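PDB 6FBM: gram-negative insecticidal protein from Chromobacterium piscinae, which acts as an insecticidal toxin of the MACPF and beta-tripod families and probably kills by forming pores in target-cell membranes. Local coordinates for residues A[116-121]-A[442-447]; A[375-380]-A[517-522]; A[82-87]-A[106-111]; A[190-195]-A[229-234]. All coordinates share one frame; numbering follows the deposited sequence.

Contact 1: residues A[116-121]-A[442-447]; sequences LTEITY and QSLCAD
Glu118 and Ser443 make the closest backbone approach, with CA atoms 8.5 Å apart, so the gap between the loop leading into strand 120-134 and the short 3-10 turn at 443-444 is bridged by side chains alone. Glu118 sits in a left-handed backbone conformation (phi 62°), with its side chain directed at the other segment. The chain bends at chi2 (-66°) and brings the carboxylate up to the Ser443 hydroxyl. Ser443 OG donates to Glu118 OE2 at 2.7 Å, arriving on the syn side but 25° out of the carboxylate plane. That hydroxyl is also hydrogen-bonded to His441 ND1, so two partners fix its position. The loop segment 116-121 belongs to the MACPF region, whose long strands form the central bent sheet, whereas 442-447 lies in the Vps62-like region; the bond therefore ties two parts of the molecule that are more than 300 residues apart in sequence. The same carboxylate oxygen has an apolar neighbour: Leu444 CD2 comes within 3.3 Å of Glu118 OE2, the leucine crossing the glutamate at a slant with that methyl nearest. Leu444 also packs on Val382. On the serine side, Cys445 N bonds to Gln442 O at 2.9 Å, closing the 3-10 turn just where strand 445-447 starts.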
loop_
_atom_site.group_PDB
_atom_site.type_symbol
_atom_site.label_atom_id
_atom_site.label_comp_id
_atom_site.label_asym_id
_atom_site.label_seq_id
_atom_site.Cartn_x
_atom_site.Cartn_y
_atom_site.Cartn_z
ATOM N N LEU A 116 -49.616 -4.174 3.778
ATOM C CA LEU A 116 -50.317 -4.967 4.777
ATOM C C LEU A 116 -50.735 -4.154 5.994
ATOM O O LEU A 116 -50.138 -3.132 6.336
ATOM C CB LEU A 116 -49.495 -6.180 5.220
ATOM C CG LEU A 116 -49.435 -7.291 4.176
ATOM C CD1 LEU A 116 -48.585 -8.442 4.714
ATOM C CD2 LEU A 116 -50.871 -7.761 3.822
ATOM N N THR A 117 -51.765 -4.643 6.639
ATOM C CA THR A 117 -52.292 -4.051 7.830
ATOM C C THR A 117 -51.888 -4.997 8.967
ATOM O O THR A 117 -51.323 -6.069 8.705
ATOM C CB THR A 117 -53.805 -3.791 7.645
ATOM O OG1 THR A 117 -54.245 -2.819 8.576
ATOM C CG2 THR A 117 -54.633 -5.015 7.792
ATOM N N GLU A 118 -52.066 -4.586 10.228
ATOM C CA GLU A 118 -51.558 -5.360 11.380
ATOM C C GLU A 118 -50.026 -5.540 11.437
ATOM O O GLU A 118 -49.512 -6.438 12.133
ATOM C CB GLU A 118 -52.199 -6.769 11.448
ATOM C CG GLU A 118 -53.716 -6.852 11.342
ATOM C CD GLU A 118 -54.441 -6.214 12.504
ATOM O OE1 GLU A 118 -53.806 -5.740 13.481
ATOM O OE2 GLU A 118 -55.689 -6.194 12.402
ATOM N N ILE A 119 -49.293 -4.688 10.700
ATOM C CA ILE A 119 -47.835 -4.669 10.719
ATOM C C ILE A 119 -47.448 -3.460 11.555
ATOM O O ILE A 119 -48.059 -2.365 11.450
ATOM C CB ILE A 119 -47.251 -4.510 9.319
ATOM C CG1 ILE A 119 -47.712 -5.651 8.402
ATOM C CG2 ILE A 119 -45.727 -4.433 9.356
ATOM C CD1 ILE A 119 -47.159 -7.012 8.718
ATOM N N THR A 120 -46.445 -3.656 12.399
ATOM C CA THR A 120 -45.842 -2.551 13.122
ATOM C C THR A 120 -44.535 -2.193 12.411
ATOM O O THR A 120 -43.689 -3.072 12.133
ATOM C CB THR A 120 -45.604 -2.896 14.587
ATOM O OG1 THR A 120 -46.866 -3.229 15.204
ATOM C CG2 THR A 120 -44.982 -1.701 15.318
ATOM N N TYR A 121 -44.391 -0.899 12.135
ATOM C CA TYR A 121 -43.272 -0.363 11.425
ATOM C C TYR A 121 -42.364 0.297 12.453
ATOM O O TYR A 121 -42.810 1.191 13.192
ATOM C CB TYR A 121 -43.772 0.667 10.395
ATOM C CG TYR A 121 -44.799 0.084 9.459
ATOM C CD1 TYR A 121 -44.418 -0.714 8.395
ATOM C CD2 TYR A 121 -46.163 0.299 9.662
ATOM C CE1 TYR A 121 -45.356 -1.264 7.544
ATOM C CE2 TYR A 121 -47.111 -0.249 8.822
ATOM C CZ TYR A 121 -46.699 -1.035 7.761
ATOM O OH TYR A 121 -47.636 -1.603 6.912
ATOM N N GLN A 442 -59.287 -8.368 18.127
ATOM C CA GLN A 442 -60.026 -7.133 18.445
ATOM C C GLN A 442 -60.165 -6.141 17.279
ATOM O O GLN A 442 -61.258 -5.681 16.959
ATOM C CB GLN A 442 -59.286 -6.474 19.635
ATOM C CG GLN A 442 -59.609 -5.024 20.007
ATOM C CD GLN A 442 -59.048 -4.666 21.391
ATOM O OE1 GLN A 442 -58.030 -5.240 21.837
ATOM N NE2 GLN A 442 -59.726 -3.725 22.093
ATOM N N SER A 443 -59.033 -5.836 16.655
ATOM C CA SER A 443 -58.943 -4.896 15.557
ATOM C C SER A 443 -59.901 -5.174 14.391
ATOM O O SER A 443 -60.353 -4.234 13.729
ATOM C CB SER A 443 -57.507 -4.866 15.041
ATOM O OG SER A 443 -57.071 -6.172 14.672
ATOM N N LEU A 444 -60.205 -6.450 14.147
ATOM C CA LEU A 444 -61.113 -6.847 13.071
ATOM C C LEU A 444 -62.557 -6.999 13.515
ATOM O O LEU A 444 -63.440 -7.252 12.689
ATOM C CB LEU A 444 -60.655 -8.178 12.477
ATOM C CG LEU A 444 -59.176 -8.317 12.146
ATOM C CD1 LEU A 444 -58.980 -9.607 11.348
ATOM C CD2 LEU A 444 -58.690 -7.116 11.356
ATOM N N CYS A 445 -62.821 -6.836 14.810
ATOM C CA CYS A 445 -64.142 -7.095 15.354
ATOM C C CYS A 445 -64.762 -5.843 15.929
ATOM O O CYS A 445 -64.065 -4.873 16.261
ATOM C CB CYS A 445 -64.058 -8.142 16.455
ATOM S SG CYS A 445 -63.273 -9.675 15.948
ATOM N N ALA A 446 -66.092 -5.893 16.030
ATOM C CA ALA A 446 -66.909 -4.883 16.702
ATOM C C ALA A 446 -67.614 -5.548 17.878
ATOM O O ALA A 446 -68.150 -6.650 17.730
ATOM C CB ALA A 446 -67.932 -4.317 15.737
ATOM N N ASP A 447 -67.630 -4.873 19.029
ATOM C CA ASP A 447 -68.389 -5.342 20.199
ATOM C C ASP A 447 -69.837 -5.623 19.822
ATOM O O ASP A 447 -70.398 -4.957 18.939
ATOM C CB ASP A 447 -68.381 -4.286 21.320
ATOM C CG ASP A 447 -67.000 -4.048 21.901
ATOM O OD1 ASP A 447 -66.126 -4.951 21.814
ATOM O OD2 ASP A 447 -66.814 -2.955 22.473
#

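Contact 2: residues A[375-380]-A[517-522]; sequences KDLFDL and QEMKSM
The sulfur of Met519 lies obliquely beside the ring of Phe378, a Met-aromatic contact with SD 5.3 Å from the ring centroid and 69° off the ring normal. It pairs a type I beta turn, Asp376 to Asp379 following strand 373-376, with helix 516-524, which follows strand 513-515 of the same mixed sheet. Leu377 occupies the first corner of that turn and meets the methionine head-on: Leu377 CD2 is 3.5 Å from Met519 CG. The methionine is bent at chi2 (67°) and again at chi3, which keeps its sulfur and methyl close to the leucine as well. Phe378 runs past Met519 in the opposite sense, and only its far corner is near, with CZ 4.2 Å from SD. The two turn residues also pack on each other, since Leu377 CG sits 4.0 Å above the centre of the Phe378 ring. Around this apolar group, Met519 also leans on Leu319 of strand 318-321, and Phe378 touches Val314. Asp376 also takes the N-H just past the turn: Leu380 N donates to Asp376 OD1 at 3.0 Å, coming from above the carboxylate plane, 40° out of it.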
loop_
_atom_site.group_PDB
_atom_site.type_symbol
_atom_site.label_atom_id
_atom_site.label_comp_id
_atom_site.label_asym_id
_atom_site.label_seq_id
_atom_site.Cartn_x
_atom_site.Cartn_y
_atom_site.Cartn_z
ATOM N N LYS A 375 -59.797 -17.676 6.962
ATOM C CA LYS A 375 -58.398 -18.020 6.838
ATOM C C LYS A 375 -57.540 -16.765 6.990
ATOM O O LYS A 375 -57.832 -15.729 6.404
ATOM C CB LYS A 375 -58.139 -18.680 5.490
ATOM C CG LYS A 375 -56.666 -18.913 5.213
ATOM C CD LYS A 375 -56.454 -19.836 4.018
ATOM C CE LYS A 375 -54.973 -19.996 3.707
ATOM N NZ LYS A 375 -54.726 -21.293 3.020
ATOM N N ASP A 376 -56.478 -16.891 7.779
ATOM C CA ASP A 376 -55.503 -15.839 7.962
ATOM C C ASP A 376 -54.561 -15.832 6.750
ATOM O O ASP A 376 -53.489 -16.416 6.784
ATOM C CB ASP A 376 -54.754 -16.074 9.284
ATOM C CG ASP A 376 -53.981 -14.840 9.760
ATOM O OD1 ASP A 376 -53.775 -13.896 8.957
ATOM O OD2 ASP A 376 -53.601 -14.819 10.954
ATOM N N LEU A 377 -54.990 -15.173 5.679
ATOM C CA LEU A 377 -54.324 -15.295 4.350
ATOM C C LEU A 377 -52.851 -14.857 4.365
ATOM O O LEU A 377 -51.972 -15.586 3.890
ATOM C CB LEU A 377 -55.052 -14.457 3.299
ATOM C CG LEU A 377 -54.546 -14.563 1.853
ATOM C CD1 LEU A 377 -54.221 -15.993 1.397
ATOM C CD2 LEU A 377 -55.592 -13.935 0.911
ATOM N N PHE A 378 -52.617 -13.678 4.946
ATOM C CA PHE A 378 -51.294 -13.066 5.007
ATOM C C PHE A 378 -50.503 -13.435 6.268
ATOM O O PHE A 378 -49.446 -12.865 6.510
ATOM C CB PHE A 378 -51.463 -11.550 4.906
ATOM C CG PHE A 378 -52.350 -11.134 3.771
ATOM C CD1 PHE A 378 -51.935 -11.311 2.467
ATOM C CD2 PHE A 378 -53.596 -10.626 4.007
ATOM C CE1 PHE A 378 -52.751 -10.984 1.403
ATOM C CE2 PHE A 378 -54.441 -10.289 2.958
ATOM C CZ PHE A 378 -54.009 -10.451 1.642
ATOM N N ASP A 379 -51.024 -14.385 7.062
ATOM C CA ASP A 379 -50.332 -14.957 8.207
ATOM C C ASP A 379 -49.945 -13.847 9.167
ATOM O O ASP A 379 -48.790 -13.720 9.582
ATOM C CB ASP A 379 -49.099 -15.766 7.739
ATOM C CG ASP A 379 -48.393 -16.503 8.852
ATOM O OD1 ASP A 379 -49.048 -16.900 9.846
ATOM O OD2 ASP A 379 -47.159 -16.669 8.727
ATOM N N LEU A 380 -50.915 -12.993 9.470
ATOM C CA LEU A 380 -50.724 -11.859 10.353
ATOM C C LEU A 380 -50.961 -12.155 11.818
ATOM O O LEU A 380 -50.746 -11.282 12.632
ATOM C CB LEU A 380 -51.684 -10.749 9.946
ATOM C CG LEU A 380 -51.599 -10.262 8.522
ATOM C CD1 LEU A 380 -52.681 -9.270 8.220
ATOM C CD2 LEU A 380 -50.237 -9.666 8.275
ATOM N N GLN A 517 -63.268 -14.617 -4.336
ATOM C CA GLN A 517 -63.330 -13.698 -5.478
ATOM C C GLN A 517 -63.041 -12.222 -5.115
ATOM O O GLN A 517 -62.230 -11.576 -5.797
ATOM C CB GLN A 517 -64.666 -13.832 -6.253
ATOM C CG GLN A 517 -64.744 -13.067 -7.588
ATOM C CD GLN A 517 -63.542 -13.304 -8.520
ATOM O OE1 GLN A 517 -63.186 -14.466 -8.812
ATOM N NE2 GLN A 517 -62.931 -12.207 -9.018
ATOM N N GLU A 518 -63.674 -11.697 -4.062
ATOM C CA GLU A 518 -63.406 -10.313 -3.600
ATOM C C GLU A 518 -61.909 -10.100 -3.243
ATOM O O GLU A 518 -61.373 -9.010 -3.456
ATOM C CB GLU A 518 -64.283 -9.934 -2.386
ATOM C CG GLU A 518 -65.747 -9.621 -2.707
ATOM C CD GLU A 518 -66.705 -9.759 -1.497
ATOM O OE1 GLU A 518 -66.274 -10.026 -0.344
ATOM O OE2 GLU A 518 -67.928 -9.551 -1.690
ATOM N N MET A 519 -61.264 -11.144 -2.711
ATOM C CA MET A 519 -59.848 -11.106 -2.343
ATOM C C MET A 519 -58.966 -11.041 -3.583
ATOM O O MET A 519 -58.075 -10.195 -3.630
ATOM C CB MET A 519 -59.437 -12.311 -1.457
ATOM C CG MET A 519 -58.072 -12.202 -0.755
ATOM S SD MET A 519 -58.001 -10.909 0.533
ATOM C CE MET A 519 -58.739 -11.704 1.943
ATOM N N LYS A 520 -59.201 -11.932 -4.559
ATOM C CA LYS A 520 -58.520 -11.862 -5.870
ATOM C C LYS A 520 -58.584 -10.456 -6.471
ATOM O O LYS A 520 -57.557 -9.890 -6.874
ATOM C CB LYS A 520 -59.127 -12.843 -6.893
ATOM C CG LYS A 520 -58.479 -14.217 -7.006
ATOM C CD LYS A 520 -58.420 -14.725 -8.475
ATOM C CE LYS A 520 -57.703 -16.058 -8.605
ATOM N NZ LYS A 520 -58.438 -17.204 -7.976
ATOM N N SER A 521 -59.795 -9.904 -6.502
ATOM C CA SER A 521 -60.047 -8.594 -7.097
ATOM C C SER A 521 -59.348 -7.459 -6.323
ATOM O O SER A 521 -58.671 -6.612 -6.925
ATOM C CB SER A 521 -61.562 -8.350 -7.205
ATOM O OG SER A 521 -61.846 -7.031 -7.642
ATOM N N MET A 522 -59.513 -7.455 -5.001
ATOM C CA MET A 522 -58.843 -6.492 -4.104
ATOM C C MET A 522 -57.321 -6.561 -4.235
ATOM O O MET A 522 -56.681 -5.535 -4.377
ATOM C CB MET A 522 -59.280 -6.746 -2.650
ATOM C CG MET A 522 -58.772 -5.766 -1.598
ATOM S SD MET A 522 -57.062 -5.992 -1.074
ATOM C CE MET A 522 -56.983 -7.728 -0.659
#

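Contact 3: residues A[82-87]-A[106-111]; sequences EEYREK and SVDFTT
Asp108, at the last turn of helix 102-108, is the first residue of 106-111 to meet Tyr84 on helix 81-88. Its OD2 stands 3.5 Å from Tyr84 OH, and the carboxylate and phenol planes are almost perpendicular, 89° apart. Asp108 also flanks its neighbour, its CB lying 3.7 Å over one face of the Phe109 ring. Phe109 itself leaves helical conformation and supplies most of the contact. Its ring comes from the opposite direction to the tyrosine and turns an edge to the Tyr84 face, a T-shaped pair with centroids 5.2 Å apart and planes at 75°. The edge atoms CE2 and CZ do the touching; Phe109 CE2 is 3.5 Å from Tyr84 CZ, close to the phenol end of the ring. Tyr84 gets there with CG anti to its backbone N (chi1 170°), which sends the ring outward from its helix. After Phe109, Thr110 takes the N-cap position of helix 111-115, with OG1 bonded to Asp113 N. One turn of helix 81-88 is stapled by a salt bridge, Arg85 NH1 to Glu82 OE2 at 2.9 Å, and Lys99 NZ is a second partner of that oxygen. In sequence these helices fall between strands 64-78 and 120-134, the position of the first transmembrane-hairpin cluster in MACPF relatives, which unfolds there during pore formation; a like change is probable here. Tyr84 packs on Leu105 of helix 102-108 and on Tyr121 and Ser123 of strand 120-134, while Tyr121 also makes an edge-to-face pair with Phe109.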
loop_
_atom_site.group_PDB
_atom_site.type_symbol
_atom_site.label_atom_id
_atom_site.label_comp_id
_atom_site.label_asym_id
_atom_site.label_seq_id
_atom_site.Cartn_x
_atom_site.Cartn_y
_atom_site.Cartn_z
ATOM N N GLU A 82 -48.869 5.607 7.926
ATOM C CA GLU A 82 -48.897 7.057 7.737
ATOM C C GLU A 82 -48.410 7.807 8.971
ATOM O O GLU A 82 -47.855 8.900 8.860
ATOM C CB GLU A 82 -50.305 7.556 7.377
ATOM C CG GLU A 82 -50.914 6.962 6.111
ATOM C CD GLU A 82 -49.995 6.989 4.901
ATOM O OE1 GLU A 82 -49.914 5.951 4.193
ATOM O OE2 GLU A 82 -49.362 8.055 4.654
ATOM N N GLU A 83 -48.628 7.234 10.148
ATOM C CA GLU A 83 -48.151 7.849 11.374
ATOM C C GLU A 83 -46.631 7.632 11.470
ATOM O O GLU A 83 -45.899 8.528 11.893
ATOM C CB GLU A 83 -48.892 7.289 12.593
ATOM C CG GLU A 83 -48.517 7.942 13.921
ATOM C CD GLU A 83 -49.167 7.244 15.098
ATOM O OE1 GLU A 83 -48.452 6.500 15.830
ATOM O OE2 GLU A 83 -50.414 7.387 15.252
ATOM N N TYR A 84 -46.165 6.450 11.079
ATOM C CA TYR A 84 -44.729 6.191 10.988
ATOM C C TYR A 84 -44.024 7.232 10.119
ATOM O O TYR A 84 -43.014 7.801 10.519
ATOM C CB TYR A 84 -44.457 4.788 10.426
ATOM C CG TYR A 84 -43.022 4.545 10.097
ATOM C CD1 TYR A 84 -42.128 4.089 11.060
ATOM C CD2 TYR A 84 -42.534 4.796 8.815
ATOM C CE1 TYR A 84 -40.783 3.888 10.745
ATOM C CE2 TYR A 84 -41.209 4.583 8.494
ATOM C CZ TYR A 84 -40.340 4.125 9.449
ATOM O OH TYR A 84 -39.034 3.916 9.103
ATOM N N ARG A 85 -44.579 7.457 8.935
ATOM C CA ARG A 85 -44.075 8.464 8.013
ATOM C C ARG A 85 -44.011 9.848 8.630
ATOM O O ARG A 85 -43.028 10.550 8.431
ATOM C CB ARG A 85 -44.939 8.546 6.761
ATOM C CG ARG A 85 -44.887 7.294 5.921
ATOM C CD ARG A 85 -45.896 7.392 4.813
ATOM N NE ARG A 85 -45.403 8.223 3.739
ATOM C CZ ARG A 85 -46.118 8.640 2.694
ATOM N NH1 ARG A 85 -47.409 8.316 2.568
ATOM N NH2 ARG A 85 -45.528 9.386 1.761
ATOM N N GLU A 86 -45.055 10.245 9.357
ATOM C CA GLU A 86 -45.072 11.547 10.051
ATOM C C GLU A 86 -44.000 11.612 11.102
ATOM O O GLU A 86 -43.290 12.621 11.195
ATOM C CB GLU A 86 -46.425 11.855 10.695
ATOM C CG GLU A 86 -47.381 12.586 9.741
ATOM C CD GLU A 86 -48.857 12.437 10.108
ATOM O OE1 GLU A 86 -49.160 11.636 11.016
ATOM O OE2 GLU A 86 -49.710 13.113 9.480
ATOM N N LYS A 87 -43.897 10.550 11.900
ATOM C CA LYS A 87 -42.937 10.513 12.998
ATOM C C LYS A 87 -41.517 10.659 12.461
ATOM O O LYS A 87 -40.727 11.406 13.000
ATOM C CB LYS A 87 -43.082 9.229 13.812
ATOM C CG LYS A 87 -44.243 9.186 14.784
ATOM C CD LYS A 87 -44.543 7.745 15.209
ATOM C CE LYS A 87 -45.514 7.660 16.369
ATOM N NZ LYS A 87 -44.857 8.008 17.647
ATOM N N SER A 106 -39.224 2.072 1.113
ATOM C CA SER A 106 -38.876 0.845 0.384
ATOM C C SER A 106 -37.453 0.402 0.635
ATOM O O SER A 106 -37.116 -0.736 0.381
ATOM C CB SER A 106 -39.163 0.975 -1.108
ATOM O OG SER A 106 -40.555 0.925 -1.286
ATOM N N VAL A 107 -36.614 1.306 1.113
ATOM C CA VAL A 107 -35.316 0.938 1.650
ATOM C C VAL A 107 -35.530 0.132 2.942
ATOM O O VAL A 107 -34.937 -0.932 3.098
ATOM C CB VAL A 107 -34.399 2.174 1.868
ATOM C CG1 VAL A 107 -33.149 1.813 2.708
ATOM C CG2 VAL A 107 -34.018 2.746 0.508
ATOM N N ASP A 108 -36.405 0.619 3.816
ATOM C CA ASP A 108 -36.610 0.026 5.143
ATOM C C ASP A 108 -37.557 -1.175 5.215
ATOM O O ASP A 108 -37.396 -2.022 6.093
ATOM C CB ASP A 108 -37.128 1.087 6.117
ATOM C CG ASP A 108 -36.106 2.183 6.396
ATOM O OD1 ASP A 108 -34.871 1.949 6.258
ATOM O OD2 ASP A 108 -36.552 3.295 6.745
ATOM N N PHE A 109 -38.557 -1.223 4.334
ATOM C CA PHE A 109 -39.638 -2.213 4.398
ATOM C C PHE A 109 -39.967 -2.740 3.018
ATOM O O PHE A 109 -39.875 -2.009 2.034
ATOM C CB PHE A 109 -40.915 -1.581 4.959
ATOM C CG PHE A 109 -40.714 -0.830 6.240
ATOM C CD1 PHE A 109 -40.358 -1.492 7.396
ATOM C CD2 PHE A 109 -40.889 0.546 6.281
ATOM C CE1 PHE A 109 -40.191 -0.801 8.581
ATOM C CE2 PHE A 109 -40.711 1.254 7.451
ATOM C CZ PHE A 109 -40.354 0.579 8.608
ATOM N N THR A 110 -40.389 -3.996 2.940
ATOM C CA THR A 110 -40.862 -4.551 1.674
ATOM C C THR A 110 -42.143 -3.823 1.301
ATOM O O THR A 110 -42.860 -3.306 2.143
ATOM C CB THR A 110 -41.175 -6.054 1.721
ATOM O OG1 THR A 110 -42.215 -6.304 2.684
ATOM C CG2 THR A 110 -39.924 -6.888 2.040
ATOM N N THR A 111 -42.412 -3.789 0.016
ATOM C CA THR A 111 -43.609 -3.168 -0.460
ATOM C C THR A 111 -44.868 -3.922 0.054
ATOM O O THR A 111 -45.872 -3.307 0.373
ATOM C CB THR A 111 -43.573 -3.036 -2.003
ATOM O OG1 THR A 111 -44.596 -2.103 -2.396
ATOM C CG2 THR A 111 -43.751 -4.385 -2.708
#

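Contact 4: residues A[190-195]-A[229-234]; sequences LKMDSS and RSNSTI
At the two ends of the helical insertion between strands 179-187 and 232-239, Lys191 and Met192 meet Asn231, the residue joining helix 220-230 to the second of these strands. Lys191 and Asn231 have the closest backbones, with CA atoms 6.6 Å apart. The asparagine side chain points into the loop and crosses that of Lys191 at about a right angle; its CG is 3.8 Å from Lys191 CB and equally 3.8 Å from Lys191 O. The lysine chain, bent at chi3 (76°), runs by the asparagine side chain. In MACPF relatives this insertion is the second cluster that converts to a membrane-spanning hairpin, and a similar role is likely here. Backbone bonds between Asn231 and Lys188 and between Thr233 and Ala186 pair strand 232-239 and the residue before it with strand 179-187 and the residue after it. Met192 runs alongside the asparagine in the opposite direction, with its CG 4.1 Å from Asn231 CB, and it also packs on Leu198 of helix 198-209 and Ser227 of helix 220-230. Beyond it, residues 193-195 are poorly ordered, and Asp193 has a long, weak ion pair with Lys223.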
loop_
_atom_site.group_PDB
_atom_site.type_symbol
_atom_site.label_atom_id
_atom_site.label_comp_id
_atom_site.label_asym_id
_atom_site.label_seq_id
_atom_site.Cartn_x
_atom_site.Cartn_y
_atom_site.Cartn_z
ATOM N N LEU A 190 -49.051 -9.395 16.409
ATOM C CA LEU A 190 -50.080 -10.340 16.810
ATOM C C LEU A 190 -49.555 -11.776 16.899
ATOM O O LEU A 190 -50.193 -12.626 17.523
ATOM C CB LEU A 190 -51.300 -10.271 15.892
ATOM C CG LEU A 190 -51.923 -8.913 15.601
ATOM C CD1 LEU A 190 -53.114 -9.067 14.674
ATOM C CD2 LEU A 190 -52.232 -8.130 16.867
ATOM N N LYS A 191 -48.399 -12.048 16.304
ATOM C CA LYS A 191 -47.719 -13.342 16.460
ATOM C C LYS A 191 -46.642 -13.363 17.547
ATOM O O LYS A 191 -45.859 -14.306 17.599
ATOM C CB LYS A 191 -47.100 -13.770 15.126
ATOM C CG LYS A 191 -48.088 -13.796 13.972
ATOM C CD LYS A 191 -47.565 -14.567 12.776
ATOM C CE LYS A 191 -47.612 -16.071 12.940
ATOM N NZ LYS A 191 -46.576 -16.669 12.057
ATOM N N MET A 192 -46.641 -12.393 18.459
ATOM C CA MET A 192 -45.414 -12.016 19.172
ATOM C C MET A 192 -45.448 -11.876 20.713
ATOM O O MET A 192 -44.720 -11.029 21.261
ATOM C CB MET A 192 -44.909 -10.703 18.542
ATOM C CG MET A 192 -43.565 -10.734 17.889
ATOM S SD MET A 192 -43.028 -9.049 17.543
ATOM C CE MET A 192 -42.548 -8.492 19.172
ATOM N N ASP A 193 -46.256 -12.678 21.422
ATOM C CA ASP A 193 -46.181 -12.740 22.911
ATOM C C ASP A 193 -46.167 -11.332 23.524
ATOM O O ASP A 193 -45.412 -11.024 24.457
ATOM C CB ASP A 193 -44.935 -13.525 23.365
ATOM C CG ASP A 193 -44.866 -14.955 22.767
ATOM O OD1 ASP A 193 -45.937 -15.587 22.616
ATOM O OD2 ASP A 193 -43.746 -15.447 22.436
ATOM N N SER A 194 -47.037 -10.480 22.985
ATOM C CA SER A 194 -46.880 -9.035 23.065
ATOM C C SER A 194 -47.298 -8.483 24.456
ATOM O O SER A 194 -48.386 -7.916 24.644
ATOM C CB SER A 194 -47.664 -8.367 21.926
ATOM O OG SER A 194 -47.168 -7.079 21.613
ATOM N N SER A 195 -46.374 -8.661 25.412
ATOM C CA SER A 195 -46.465 -8.128 26.780
ATOM C C SER A 195 -45.582 -6.872 26.957
ATOM O O SER A 195 -46.077 -5.808 27.326
ATOM C CB SER A 195 -46.035 -9.210 27.778
ATOM O OG SER A 195 -44.759 -9.746 27.431
ATOM N N ARG A 229 -37.578 -11.146 16.040
ATOM C CA ARG A 229 -36.816 -11.456 14.851
ATOM C C ARG A 229 -37.506 -12.434 13.907
ATOM O O ARG A 229 -37.567 -12.184 12.706
ATOM C CB ARG A 229 -35.423 -11.977 15.228
ATOM C CG ARG A 229 -34.530 -10.914 15.842
ATOM C CD ARG A 229 -33.114 -11.414 16.081
ATOM N NE ARG A 229 -32.345 -10.409 16.797
ATOM C CZ ARG A 229 -31.098 -10.574 17.237
ATOM N NH1 ARG A 229 -30.447 -11.720 17.021
ATOM N NH2 ARG A 229 -30.506 -9.593 17.920
ATOM N N SER A 230 -38.012 -13.538 14.440
ATOM C CA SER A 230 -38.641 -14.563 13.600
ATOM C C SER A 230 -40.059 -14.193 13.117
ATOM O O SER A 230 -40.544 -14.792 12.154
ATOM C CB SER A 230 -38.574 -15.968 14.241
ATOM O OG SER A 230 -39.048 -15.944 15.542
ATOM N N ASN A 231 -40.693 -13.197 13.742
ATOM C CA ASN A 231 -41.960 -12.630 13.228
ATOM C C ASN A 231 -41.850 -11.207 12.666
ATOM O O ASN A 231 -42.868 -10.506 12.559
ATOM C CB ASN A 231 -43.038 -12.684 14.309
ATOM C CG ASN A 231 -43.310 -14.093 14.785
ATOM O OD1 ASN A 231 -43.137 -14.408 15.976
ATOM N ND2 ASN A 231 -43.695 -14.961 13.860
ATOM N N SER A 232 -40.638 -10.777 12.299
ATOM C CA SER A 232 -40.457 -9.509 11.559
ATOM C C SER A 232 -39.581 -9.686 10.335
ATOM O O SER A 232 -38.708 -10.532 10.289
ATOM C CB SER A 232 -39.842 -8.407 12.440
ATOM O OG SER A 232 -40.530 -8.263 13.663
ATOM N N THR A 233 -39.838 -8.851 9.339
ATOM C CA THR A 233 -38.866 -8.567 8.284
ATOM C C THR A 233 -37.960 -7.414 8.773
ATOM O O THR A 233 -38.426 -6.296 9.062
ATOM C CB THR A 233 -39.565 -8.173 6.976
ATOM O OG1 THR A 233 -40.588 -9.128 6.668
ATOM C CG2 THR A 233 -38.559 -8.120 5.837
ATOM N N ILE A 234 -36.662 -7.713 8.842
ATOM C CA ILE A 234 -35.675 -6.842 9.450
ATOM C C ILE A 234 -34.604 -6.492 8.412
ATOM O O ILE A 234 -34.081 -7.361 7.724
ATOM C CB ILE A 234 -35.063 -7.517 10.701
ATOM C CG1 ILE A 234 -36.152 -7.684 11.754
ATOM C CG2 ILE A 234 -33.950 -6.648 11.315
ATOM C CD1 ILE A 234 -35.695 -8.352 13.045
#

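Overall arrangement
Contacts 1, 3 and 4 gather around the central MACPF sheet, and contact 1 joins that region to the C-terminal part, inside which contact 2 lies. Contact 1 touches all the others. It lies about 14 Å from contact 2 between centres, with Leu116 CD2 packing 3.7 Å from Phe378 CG, and about 17 Å between centres from contact 3, where Tyr121 is the link. Its Glu118 OE1 is 3.6 Å from Leu190 CD1 of contact 4. Contacts 2 and 4 are joined across the same boundary by a weak ion pair, Asp379 OD1 to Lys191 NZ. Contacts 3 and 4 lie at two different helical insertions and meet lightly through Thr110 and Thr233, their centres about 18 Å apart.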